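Local coordinates for protein glutathione S-transferase (Sulfitobacter, PDB 4GF0) that probably transfers glutathione to electrophilic compounds as a bacterial member of the glutathione S-transferase family, and binds glutathione in a pocket of its dimer, at residues P164-F167 / V168-W172; M99-L102 / A103-H107; E157-S160 / L161-Y165; Q191-T194 / A195-S198. All coordinates share one frame; numbering follows the deposited sequence.

Contact 1: P164-F167 / V168-W172; sequences PYLF and VVCNW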
loop_
_atom_site.group_PDB
_atom_site.type_symbol
_atom_site.label_atom_id
_atom_site.label_comp_id
_atom_site.label_asym_id
_atom_site.label_seq_id
_atom_site.Cartn_x
_atom_site.Cartn_y
_atom_site.Cartn_z
ATOM N N PRO A 164 -12.364 -2.667 7.080
ATOM C CA PRO A 164 -12.970 -2.710 5.742
ATOM C C PRO A 164 -12.006 -3.258 4.702
ATOM O O PRO A 164 -12.408 -3.991 3.805
ATOM C CB PRO A 164 -13.224 -1.233 5.430
ATOM C CG PRO A 164 -13.409 -0.609 6.764
ATOM C CD PRO A 164 -12.450 -1.314 7.669
ATOM N N TYR A 165 -10.742 -2.875 4.825
ATOM C CA TYR A 165 -9.696 -3.350 3.935
ATOM C C TYR A 165 -9.602 -4.875 4.009
ATOM O O TYR A 165 -9.640 -5.554 2.974
ATOM C CB TYR A 165 -8.356 -2.696 4.316
ATOM C CG TYR A 165 -7.375 -2.512 3.187
ATOM C CD1 TYR A 165 -7.388 -3.345 2.069
ATOM C CD2 TYR A 165 -6.412 -1.517 3.250
ATOM C CE1 TYR A 165 -6.465 -3.172 1.026
ATOM C CE2 TYR A 165 -5.502 -1.331 2.224
ATOM C CZ TYR A 165 -5.524 -2.159 1.123
ATOM O OH TYR A 165 -4.595 -1.951 0.127
ATOM N N LEU A 166 -9.514 -5.422 5.219
ATOM C CA LEU A 166 -9.367 -6.873 5.383
ATOM C C LEU A 166 -10.615 -7.603 4.922
ATOM O O LEU A 166 -10.532 -8.661 4.311
ATOM C CB LEU A 166 -9.065 -7.225 6.843
ATOM C CG LEU A 166 -8.872 -8.715 7.124
ATOM C CD1 LEU A 166 -7.644 -9.239 6.382
ATOM C CD2 LEU A 166 -8.742 -8.926 8.629
ATOM N N PHE A 167 -11.773 -7.026 5.206
ATOM C CA PHE A 167 -13.029 -7.658 4.818
ATOM C C PHE A 167 -13.127 -7.874 3.307
ATOM O O PHE A 167 -13.464 -8.965 2.840
ATOM C CB PHE A 167 -14.200 -6.806 5.292
ATOM C CG PHE A 167 -15.534 -7.332 4.861
ATOM C CD1 PHE A 167 -16.029 -8.511 5.392
ATOM C CD2 PHE A 167 -16.291 -6.645 3.928
ATOM C CE1 PHE A 167 -17.280 -9.003 5.000
ATOM C CE2 PHE A 167 -17.535 -7.131 3.528
ATOM C CZ PHE A 167 -18.025 -8.311 4.065
ATOM N N VAL A 168 -12.850 -6.831 2.537
ATOM C CA VAL A 168 -12.969 -6.955 1.092
ATOM C C VAL A 168 -11.956 -7.955 0.532
ATOM O O VAL A 168 -12.272 -8.729 -0.370
ATOM C CB VAL A 168 -12.876 -5.580 0.386
ATOM C CG1 VAL A 168 -12.842 -5.770 -1.122
ATOM C CG2 VAL A 168 -14.067 -4.716 0.788
ATOM N N VAL A 169 -10.754 -7.981 1.092
ATOM C CA VAL A 169 -9.758 -8.954 0.651
ATOM C C VAL A 169 -10.169 -10.380 1.015
ATOM O O VAL A 169 -10.085 -11.288 0.184
ATOM C CB VAL A 169 -8.357 -8.644 1.210
ATOM C CG1 VAL A 169 -7.358 -9.739 0.801
ATOM C CG2 VAL A 169 -7.882 -7.267 0.721
ATOM N N CYS A 170 -10.644 -10.588 2.243
ATOM C CA CYS A 170 -11.030 -11.945 2.650
ATOM C C CYS A 170 -12.257 -12.430 1.890
ATOM O O CYS A 170 -12.503 -13.635 1.755
ATOM C CB CYS A 170 -11.266 -12.013 4.161
ATOM S SG CYS A 170 -9.745 -11.915 5.100
ATOM N N ASN A 171 -13.027 -11.489 1.369
ATOM C CA ASN A 171 -14.187 -11.825 0.562
ATOM C C ASN A 171 -13.787 -12.500 -0.762
ATOM O O ASN A 171 -14.620 -13.120 -1.420
ATOM C CB ASN A 171 -15.026 -10.570 0.307
ATOM C CG ASN A 171 -16.462 -10.889 0.023
ATOM O OD1 ASN A 171 -17.148 -11.500 0.843
ATOM N ND2 ASN A 171 -16.938 -10.474 -1.147
ATOM N N TRP A 172 -12.512 -12.376 -1.137
ATOM C CA TRP A 172 -11.972 -13.022 -2.336
ATOM C C TRP A 172 -11.561 -14.471 -2.086
ATOM O O TRP A 172 -11.334 -15.220 -3.037
ATOM C CB TRP A 172 -10.731 -12.279 -2.841
ATOM C CG TRP A 172 -10.978 -10.926 -3.407
ATOM C CD1 TRP A 172 -12.104 -10.488 -4.030
ATOM C CD2 TRP A 172 -10.060 -9.828 -3.402
ATOM N NE1 TRP A 172 -11.947 -9.172 -4.415
ATOM C CE2 TRP A 172 -10.700 -8.747 -4.043
ATOM C CE3 TRP A 172 -8.761 -9.656 -2.922
ATOM C CZ2 TRP A 172 -10.077 -7.502 -4.208
ATOM C CZ3 TRP A 172 -8.142 -8.424 -3.089
ATOM C CH2 TRP A 172 -8.801 -7.363 -3.727
#

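Contact 2: M99-L102 / A103-H107; sequences MYYL and ASTMH. With GSH (glutathione), chain D.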
loop_
_atom_site.group_PDB
_atom_site.type_symbol
_atom_site.label_atom_id
_atom_site.label_comp_id
_atom_site.label_asym_id
_atom_site.label_seq_id
_atom_site.Cartn_x
_atom_site.Cartn_y
_atom_site.Cartn_z
ATOM N N MET A 99 -2.854 -2.883 6.906
ATOM C CA MET A 99 -3.219 -2.262 5.630
ATOM C C MET A 99 -2.112 -2.396 4.585
ATOM O O MET A 99 -2.375 -2.753 3.443
ATOM C CB MET A 99 -3.632 -0.800 5.828
ATOM C CG MET A 99 -4.858 -0.652 6.727
ATOM S SD MET A 99 -5.026 1.015 7.418
ATOM C CE MET A 99 -5.364 1.955 5.940
ATOM N N TYR A 100 -0.875 -2.123 4.970
ATOM C CA TYR A 100 0.222 -2.264 4.017
ATOM C C TYR A 100 0.466 -3.714 3.642
ATOM O O TYR A 100 0.852 -3.990 2.509
ATOM C CB TYR A 100 1.506 -1.613 4.529
ATOM C CG TYR A 100 1.556 -0.123 4.259
ATOM C CD1 TYR A 100 2.055 0.367 3.062
ATOM C CD2 TYR A 100 1.106 0.789 5.203
ATOM C CE1 TYR A 100 2.106 1.729 2.804
ATOM C CE2 TYR A 100 1.144 2.157 4.955
ATOM C CZ TYR A 100 1.653 2.614 3.757
ATOM O OH TYR A 100 1.712 3.959 3.514
ATOM N N TYR A 101 0.253 -4.636 4.581
ATOM C CA TYR A 101 0.358 -6.062 4.259
ATOM C C TYR A 101 -0.649 -6.433 3.172
ATOM O O TYR A 101 -0.338 -7.153 2.221
ATOM C CB TYR A 101 0.127 -6.944 5.493
ATOM C CG TYR A 101 0.159 -8.414 5.153
ATOM C CD1 TYR A 101 1.364 -9.076 4.994
ATOM C CD2 TYR A 101 -1.015 -9.129 4.968
ATOM C CE1 TYR A 101 1.407 -10.412 4.672
ATOM C CE2 TYR A 101 -0.980 -10.484 4.647
ATOM C CZ TYR A 101 0.235 -11.112 4.505
ATOM O OH TYR A 101 0.288 -12.446 4.180
ATOM N N LEU A 102 -1.876 -5.955 3.329
ATOM C CA LEU A 102 -2.903 -6.219 2.334
ATOM C C LEU A 102 -2.519 -5.596 0.989
ATOM O O LEU A 102 -2.630 -6.246 -0.053
ATOM C CB LEU A 102 -4.273 -5.703 2.818
ATOM C CG LEU A 102 -4.793 -6.462 4.053
ATOM C CD1 LEU A 102 -6.085 -5.805 4.555
ATOM C CD2 LEU A 102 -5.032 -7.946 3.774
ATOM N N ALA A 103 -2.031 -4.358 1.017
ATOM C CA ALA A 103 -1.658 -3.646 -0.210
ATOM C C ALA A 103 -0.478 -4.264 -0.955
ATOM O O ALA A 103 -0.457 -4.279 -2.188
ATOM C CB ALA A 103 -1.352 -2.171 0.099
ATOM N N SER A 104 0.502 -4.772 -0.211
ATOM C CA SER A 104 1.780 -5.205 -0.795
ATOM C C SER A 104 1.879 -6.709 -1.004
ATOM O O SER A 104 2.701 -7.183 -1.810
ATOM C CB SER A 104 2.936 -4.754 0.104
ATOM O OG SER A 104 2.878 -5.398 1.372
ATOM N N THR A 105 1.077 -7.469 -0.267
ATOM C CA THR A 105 1.233 -8.922 -0.260
ATOM C C THR A 105 -0.051 -9.659 -0.620
ATOM O O THR A 105 -0.079 -10.428 -1.580
ATOM C CB THR A 105 1.757 -9.427 1.103
ATOM O OG1 THR A 105 2.926 -8.682 1.464
ATOM C CG2 THR A 105 2.125 -10.904 1.025
ATOM N N MET A 106 -1.119 -9.439 0.141
ATOM C CA MET A 106 -2.306 -10.265 -0.054
ATOM C C MET A 106 -3.086 -9.879 -1.312
ATOM O O MET A 106 -3.485 -10.753 -2.086
ATOM C CB MET A 106 -3.204 -10.257 1.190
ATOM C CG MET A 106 -4.247 -11.375 1.187
ATOM S SD MET A 106 -4.929 -11.605 2.848
ATOM C CE MET A 106 -6.078 -12.961 2.615
ATOM N N HIS A 107 -3.301 -8.581 -1.530
ATOM C CA HIS A 107 -3.967 -8.152 -2.758
ATOM C C HIS A 107 -3.082 -8.531 -3.934
ATOM O O HIS A 107 -3.569 -8.972 -4.973
ATOM C CB HIS A 107 -4.242 -6.640 -2.753
ATOM C CG HIS A 107 -5.142 -6.179 -3.864
ATOM N ND1 HIS A 107 -5.665 -4.907 -3.906
ATOM C CD2 HIS A 107 -5.605 -6.817 -4.964
ATOM C CE1 HIS A 107 -6.415 -4.775 -4.989
ATOM N NE2 HIS A 107 -6.400 -5.919 -5.645
HETATM N N1 GSH D . -2.718 -0.596 -5.140
HETATM C CA1 GSH D . -4.050 -0.294 -5.615
HETATM C C1 GSH D . -4.928 0.082 -4.464
HETATM O O11 GSH D . -5.824 0.958 -4.609
HETATM O O12 GSH D . -4.792 -0.494 -3.351
HETATM C CB1 GSH D . -4.651 -1.507 -6.285
HETATM C CG1 GSH D . -5.804 -1.017 -7.165
HETATM C CD1 GSH D . -6.272 -2.163 -8.068
HETATM O OE1 GSH D . -5.459 -2.892 -8.640
HETATM N N2 GSH D . -7.705 -2.380 -8.237
HETATM C CA2 GSH D . -8.164 -3.448 -9.092
HETATM C C2 GSH D . -8.317 -2.883 -10.480
HETATM O O2 GSH D . -8.603 -1.705 -10.648
HETATM C CB2 GSH D . -9.481 -3.981 -8.626
HETATM S SG2 GSH D . -9.279 -4.801 -7.054
HETATM N N3 GSH D . -8.110 -3.717 -11.656
HETATM C CA3 GSH D . -8.282 -3.119 -12.975
HETATM C C3 GSH D . -7.245 -3.623 -13.948
HETATM O O31 GSH D . -6.192 -4.181 -13.525
HETATM O O32 GSH D . -7.421 -3.470 -15.198
#

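Contact 3: E157-S160 / L161-Y165; sequences EDFS and LADPY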
loop_
_atom_site.group_PDB
_atom_site.type_symbol
_atom_site.label_atom_id
_atom_site.label_comp_id
_atom_site.label_asym_id
_atom_site.label_seq_id
_atom_site.Cartn_x
_atom_site.Cartn_y
_atom_site.Cartn_z
ATOM N N GLU A 157 -11.121 -5.520 20.156
ATOM C CA GLU A 157 -12.447 -4.947 20.387
ATOM C C GLU A 157 -12.790 -3.817 19.409
ATOM O O GLU A 157 -13.933 -3.698 18.964
ATOM C CB GLU A 157 -12.562 -4.440 21.834
ATOM C CG GLU A 157 -13.756 -3.513 22.089
ATOM C CD GLU A 157 -13.798 -2.963 23.514
ATOM O OE1 GLU A 157 -13.063 -3.482 24.383
ATOM O OE2 GLU A 157 -14.568 -2.006 23.764
ATOM N N ASP A 158 -11.803 -2.997 19.068
ATOM C CA ASP A 158 -12.051 -1.771 18.316
ATOM C C ASP A 158 -11.937 -1.923 16.800
ATOM O O ASP A 158 -10.911 -2.341 16.276
ATOM C CB ASP A 158 -11.086 -0.681 18.785
ATOM C CG ASP A 158 -11.191 -0.421 20.273
ATOM O OD1 ASP A 158 -12.326 -0.384 20.784
ATOM O OD2 ASP A 158 -10.145 -0.270 20.934
ATOM N N PHE A 159 -13.018 -1.567 16.116
ATOM C CA PHE A 159 -13.055 -1.447 14.666
ATOM C C PHE A 159 -12.101 -0.340 14.211
ATOM O O PHE A 159 -11.921 0.671 14.907
ATOM C CB PHE A 159 -14.489 -1.074 14.286
ATOM C CG PHE A 159 -14.752 -1.016 12.812
ATOM C CD1 PHE A 159 -15.056 -2.170 12.105
ATOM C CD2 PHE A 159 -14.760 0.197 12.141
ATOM C CE1 PHE A 159 -15.332 -2.114 10.751
ATOM C CE2 PHE A 159 -15.026 0.257 10.781
ATOM C CZ PHE A 159 -15.319 -0.906 10.085
ATOM N N SER A 160 -11.494 -0.507 13.038
ATOM C CA SER A 160 -10.572 0.505 12.520
ATOM C C SER A 160 -10.526 0.436 11.007
ATOM O O SER A 160 -11.170 -0.416 10.400
ATOM C CB SER A 160 -9.153 0.278 13.072
ATOM O OG SER A 160 -8.561 -0.881 12.500
ATOM N N LEU A 161 -9.737 1.320 10.396
ATOM C CA LEU A 161 -9.550 1.277 8.946
ATOM C C LEU A 161 -9.065 -0.058 8.403
ATOM O O LEU A 161 -9.301 -0.364 7.235
ATOM C CB LEU A 161 -8.549 2.340 8.490
ATOM C CG LEU A 161 -8.914 3.798 8.717
ATOM C CD1 LEU A 161 -7.744 4.616 8.168
ATOM C CD2 LEU A 161 -10.234 4.158 8.008
ATOM N N ALA A 162 -8.378 -0.850 9.222
ATOM C CA ALA A 162 -7.859 -2.116 8.723
ATOM C C ALA A 162 -8.993 -3.078 8.397
ATOM O O ALA A 162 -8.850 -3.947 7.542
ATOM C CB ALA A 162 -6.887 -2.750 9.715
ATOM N N ASP A 163 -10.131 -2.906 9.064
ATOM C CA ASP A 163 -11.234 -3.853 8.946
ATOM C C ASP A 163 -11.972 -3.846 7.596
ATOM O O ASP A 163 -12.167 -4.913 7.017
ATOM C CB ASP A 163 -12.178 -3.727 10.145
ATOM C CG ASP A 163 -11.473 -4.040 11.448
ATOM O OD1 ASP A 163 -10.925 -5.162 11.552
ATOM O OD2 ASP A 163 -11.435 -3.159 12.344
ATOM N N PRO A 164 -12.364 -2.667 7.080
ATOM C CA PRO A 164 -12.970 -2.710 5.742
ATOM C C PRO A 164 -12.006 -3.258 4.702
ATOM O O PRO A 164 -12.408 -3.991 3.805
ATOM C CB PRO A 164 -13.224 -1.233 5.430
ATOM C CG PRO A 164 -13.409 -0.609 6.764
ATOM C CD PRO A 164 -12.450 -1.314 7.669
ATOM N N TYR A 165 -10.742 -2.875 4.825
ATOM C CA TYR A 165 -9.696 -3.350 3.935
ATOM C C TYR A 165 -9.602 -4.875 4.009
ATOM O O TYR A 165 -9.640 -5.554 2.974
ATOM C CB TYR A 165 -8.356 -2.696 4.316
ATOM C CG TYR A 165 -7.375 -2.512 3.187
ATOM C CD1 TYR A 165 -7.388 -3.345 2.069
ATOM C CD2 TYR A 165 -6.412 -1.517 3.250
ATOM C CE1 TYR A 165 -6.465 -3.172 1.026
ATOM C CE2 TYR A 165 -5.502 -1.331 2.224
ATOM C CZ TYR A 165 -5.524 -2.159 1.123
ATOM O OH TYR A 165 -4.595 -1.951 0.127
HETATM O O HOH W 1 -9.538 -2.957 14.091
#

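Contact 4: Q191-T194 / A195-S198; sequences QQMT and ARAS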
loop_
_atom_site.group_PDB
_atom_site.type_symbol
_atom_site.label_atom_id
_atom_site.label_comp_id
_atom_site.label_asym_id
_atom_site.label_seq_id
_atom_site.Cartn_x
_atom_site.Cartn_y
_atom_site.Cartn_z
ATOM N N GLN A 191 -18.281 -12.533 9.978
ATOM C CA GLN A 191 -19.644 -12.468 10.519
ATOM C C GLN A 191 -19.955 -11.135 11.185
ATOM O O GLN A 191 -21.078 -10.635 11.081
ATOM C CB GLN A 191 -19.887 -13.602 11.495
ATOM C CG GLN A 191 -19.898 -14.951 10.812
ATOM C CD GLN A 191 -19.808 -16.076 11.795
ATOM O OE1 GLN A 191 -19.538 -15.859 12.977
ATOM N NE2 GLN A 191 -20.029 -17.293 11.318
ATOM N N GLN A 192 -18.978 -10.569 11.887
ATOM C CA GLN A 192 -19.179 -9.263 12.507
ATOM C C GLN A 192 -19.313 -8.195 11.435
ATOM O O GLN A 192 -20.176 -7.328 11.521
ATOM C CB GLN A 192 -18.031 -8.908 13.460
ATOM C CG GLN A 192 -17.917 -9.832 14.670
ATOM C CD GLN A 192 -19.159 -9.799 15.537
ATOM O OE1 GLN A 192 -19.808 -8.754 15.683
ATOM N NE2 GLN A 192 -19.505 -10.945 16.114
ATOM N N MET A 193 -18.448 -8.260 10.427
ATOM C CA MET A 193 -18.454 -7.271 9.351
ATOM C C MET A 193 -19.773 -7.292 8.577
ATOM O O MET A 193 -20.362 -6.243 8.297
ATOM C CB MET A 193 -17.274 -7.505 8.401
ATOM C CG MET A 193 -15.902 -7.172 9.009
ATOM S SD MET A 193 -15.753 -5.422 9.460
ATOM C CE MET A 193 -15.767 -4.622 7.854
ATOM N N THR A 194 -20.222 -8.495 8.241
ATOM C CA THR A 194 -21.454 -8.693 7.482
ATOM C C THR A 194 -22.662 -8.075 8.199
ATOM O O THR A 194 -23.610 -7.611 7.562
ATOM C CB THR A 194 -21.687 -10.201 7.202
ATOM O OG1 THR A 194 -20.649 -10.686 6.337
ATOM C CG2 THR A 194 -23.036 -10.444 6.552
ATOM N N ALA A 195 -22.594 -8.034 9.528
ATOM C CA ALA A 195 -23.692 -7.537 10.357
ATOM C C ALA A 195 -23.655 -6.026 10.559
ATOM O O ALA A 195 -24.596 -5.453 11.107
ATOM C CB ALA A 195 -23.687 -8.242 11.704
ATOM N N ARG A 196 -22.575 -5.375 10.124
ATOM C CA ARG A 196 -22.428 -3.932 10.336
ATOM C C ARG A 196 -23.271 -3.125 9.359
ATOM O O ARG A 196 -23.494 -3.534 8.212
ATOM C CB ARG A 196 -20.955 -3.498 10.223
ATOM C CG ARG A 196 -20.071 -3.962 11.387
ATOM C CD ARG A 196 -18.654 -3.389 11.279
ATOM N NE ARG A 196 -18.568 -1.981 11.686
ATOM C CZ ARG A 196 -18.320 -1.562 12.926
ATOM N NH1 ARG A 196 -18.145 -2.436 13.910
ATOM N NH2 ARG A 196 -18.257 -0.256 13.191
ATOM N N ALA A 197 -23.740 -1.969 9.817
ATOM C CA ALA A 197 -24.565 -1.109 8.975
ATOM C C ALA A 197 -23.857 -0.675 7.689
ATOM O O ALA A 197 -24.481 -0.588 6.626
ATOM C CB ALA A 197 -25.034 0.108 9.770
ATOM N N SER A 198 -22.559 -0.405 7.781
ATOM C CA SER A 198 -21.797 0.076 6.632
ATOM C C SER A 198 -21.777 -0.957 5.519
ATOM O O SER A 198 -21.903 -0.623 4.344
ATOM C CB SER A 198 -20.375 0.393 7.055
ATOM O OG SER A 198 -19.792 -0.761 7.649
#

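Contact 1: P164-F167 / V168-W172
L166 and C170 meet one helical turn apart, and four backbone hydrogen bonds of the alpha-helical i to i+4 kind knit P164-F167 to V168-W172. C170 N gives the shortest, 2.8 Å to L166 O, while the bond from N171 N to F167 O (3.0 Å) has a bent N-H angle of 137°. P164 has no N-H to give, but its carbonyl O still accepts from V168 N at 3.1 Å.

The apolar contacts run along the helix surface. C170 SG lies anti to the carbonyl carbon and beside the backbone N (chi1 -72°), which turns it back toward the preceding turn, 3.4 Å from L166 O and 3.6 Å from L166 CD1; the compact thiol packs on this leucine and on M190. V169 CG2 likewise turns back, lying 3.3 Å from Y165 O and 4.2 Å from Y165 CD1, where methyl and ring meet obliquely. V168 and V169 are small apolar side chains whose methyls pack against I19 and helix 89-111 respectively.

The helix 162-170 is buried on several sides. Y165, part of the glutathione pocket, and V169 face helix 89-111; L166, F167 and C170 pack on F189, M190 and M193 of helix 184-194; P164 and V168 rest on I19 of helix 14-23. The helix thus sits at the centre of the all-helical C-terminal domain, against the thioredoxin-like N-terminal one.

Contact 2: M99-L102 / A103-H107
Y101 lays one ring face against T105 a turn later: T105 CB sits over the ring, 4.0 Å from its centroid and 24° off the normal, a CH-pi contact displaced toward the rim. A chi1 of 177° puts Y101 CG beside the carbonyl carbon and swings the ring toward the following turn, where T105 and M106 sit; T105 CG2 also touches Y101 CE1 at 3.7 Å. M106 CB approaches the same ring obliquely. The extended M106 chain runs alongside L102, both pointing the same way, with M106 SD 3.8 Å from L102 CD2; flexible thioether and branched leucine fill the buried face together.

S104 folds its hydroxyl back onto the helix, and OG donates to Y100 O at 2.7 Å. S104 N bonds the same oxygen from the opposite face of the carbonyl plane, so two donors grip it. The next turn widens to the pi type: Y101 O accepts from both T105 N and M106 N, and H107 N reaches L102 O at 2.8 Å. Beyond this wide turn H107 extends to glutathione, whose SG2 lies near the imidazole plane, 3.4 Å from H107 NE2.

Around helix 89-111, Y101 and M106 pack on C140 of helix 123-148, M99 and L102 on helix 162-170, and Y100 stacks on Y100 of the second subunit at the dimer interface.

Contact 3: E157-S160 / L161-Y165
S160 and D163 form a capping box at the start of helix 162-170. S160 N donates to D163 OD2 at 2.7 Å, using the anti lone pair of the carboxylate. S160 OG lies between the backbone N and the carbonyl carbon (chi1 71°), turned toward A162 N, one residue before D163, and accepts from it at 3.3 Å. D163 N adds a bond to S160 O at 3.0 Å, from above the carbonyl plane. A water accepts from S160 OG and donates to D158 O and, at 2.6 Å, to D163 OD2, while V154 N holds D163 OD1. Serine is short enough to reach first-turn amides, and aspartate's charge probably suits the helix dipole.

Outside this network, F159 CE1 touches D163 CB at 3.6 Å, ring and carboxylate planes 31° apart, and F159 CZ meets P164 CD at 3.8 Å. The F159-P164 pair, flanking the box, corresponds to the hydrophobic staple of glutathione transferases. The N-H that P164 lacks leaves S160 O to D163 N, and P164 CD lies against that oxygen at 3.1 Å.

L161 packs on helices 68-78 and 89-111, whereas F159 and D163 lean on M193 of helix 184-194, setting the cap between both domains.

Contact 4: Q191-T194 / A195-S198
M193 and R196 are joined where helix 184-194 ends and the chain bends toward helix 197-204. R196 N donates to M193 O at 3.0 Å with a fairly straight N-H angle of 158°, yet it stands well above the carbonyl plane, as in a tight turn. A195 N, one residue earlier, shares its N-H between two weak bonds, to Q191 O at 3.4 Å and to Q192 O at 3.2 Å. R196 then opens into an extended backbone and takes the N-cap position of the next helix, which A197 and S198 begin.

Alanine's short side chain suits the bend: A195 CB comes to 3.6 Å from both Q191 O and Q192 O. The R196 side chain folds back over the finished turn: its CG lies 3.4 Å from Q192 O, and its CD crosses M193 SD obliquely at 4.0 Å. M193 turns twice along its chain (chi2 -62°, chi3 -68°), a flexible thioether that curls so that it packs on F159, D163 and F167.

The charged end of R196 finds its partners beyond the turn: NE forms a salt bridge with E23 OE2, NH1 bonds Y153 OH, and the group makes a cation-pi contact with F159. S198 OG bonds E23 OE2 as well. An aliphatic stem on methionine and a multiply held guanidinium imply that R196 pins this surface turn to helix 14-23 of the N-terminal domain.

How the contacts relate
From the N terminus, contact 2 comes first, on helix 89-111; contacts 3 and 1 follow on helix 162-170, and contact 4 bridges helices 184-194 and 197-204. Each is local, so none closes a long loop or crosses another. Contacts 3 and 1 overlap in P164 and Y165, the cap leading into the helix body. Contact 2 packs against both: Y165 OH lies 3.3 Å from A103 CB, and W172 CH2 is 3.4 Å from H107 NE2. Contact 4 covers another face of helix 162-170, M193 touching F167 and P164, but stays about 10 Å from contact 2 at the nearest atoms. F159 CE1 meets M193 SD at 3.6 Å, leaning contact 3 on contact 4.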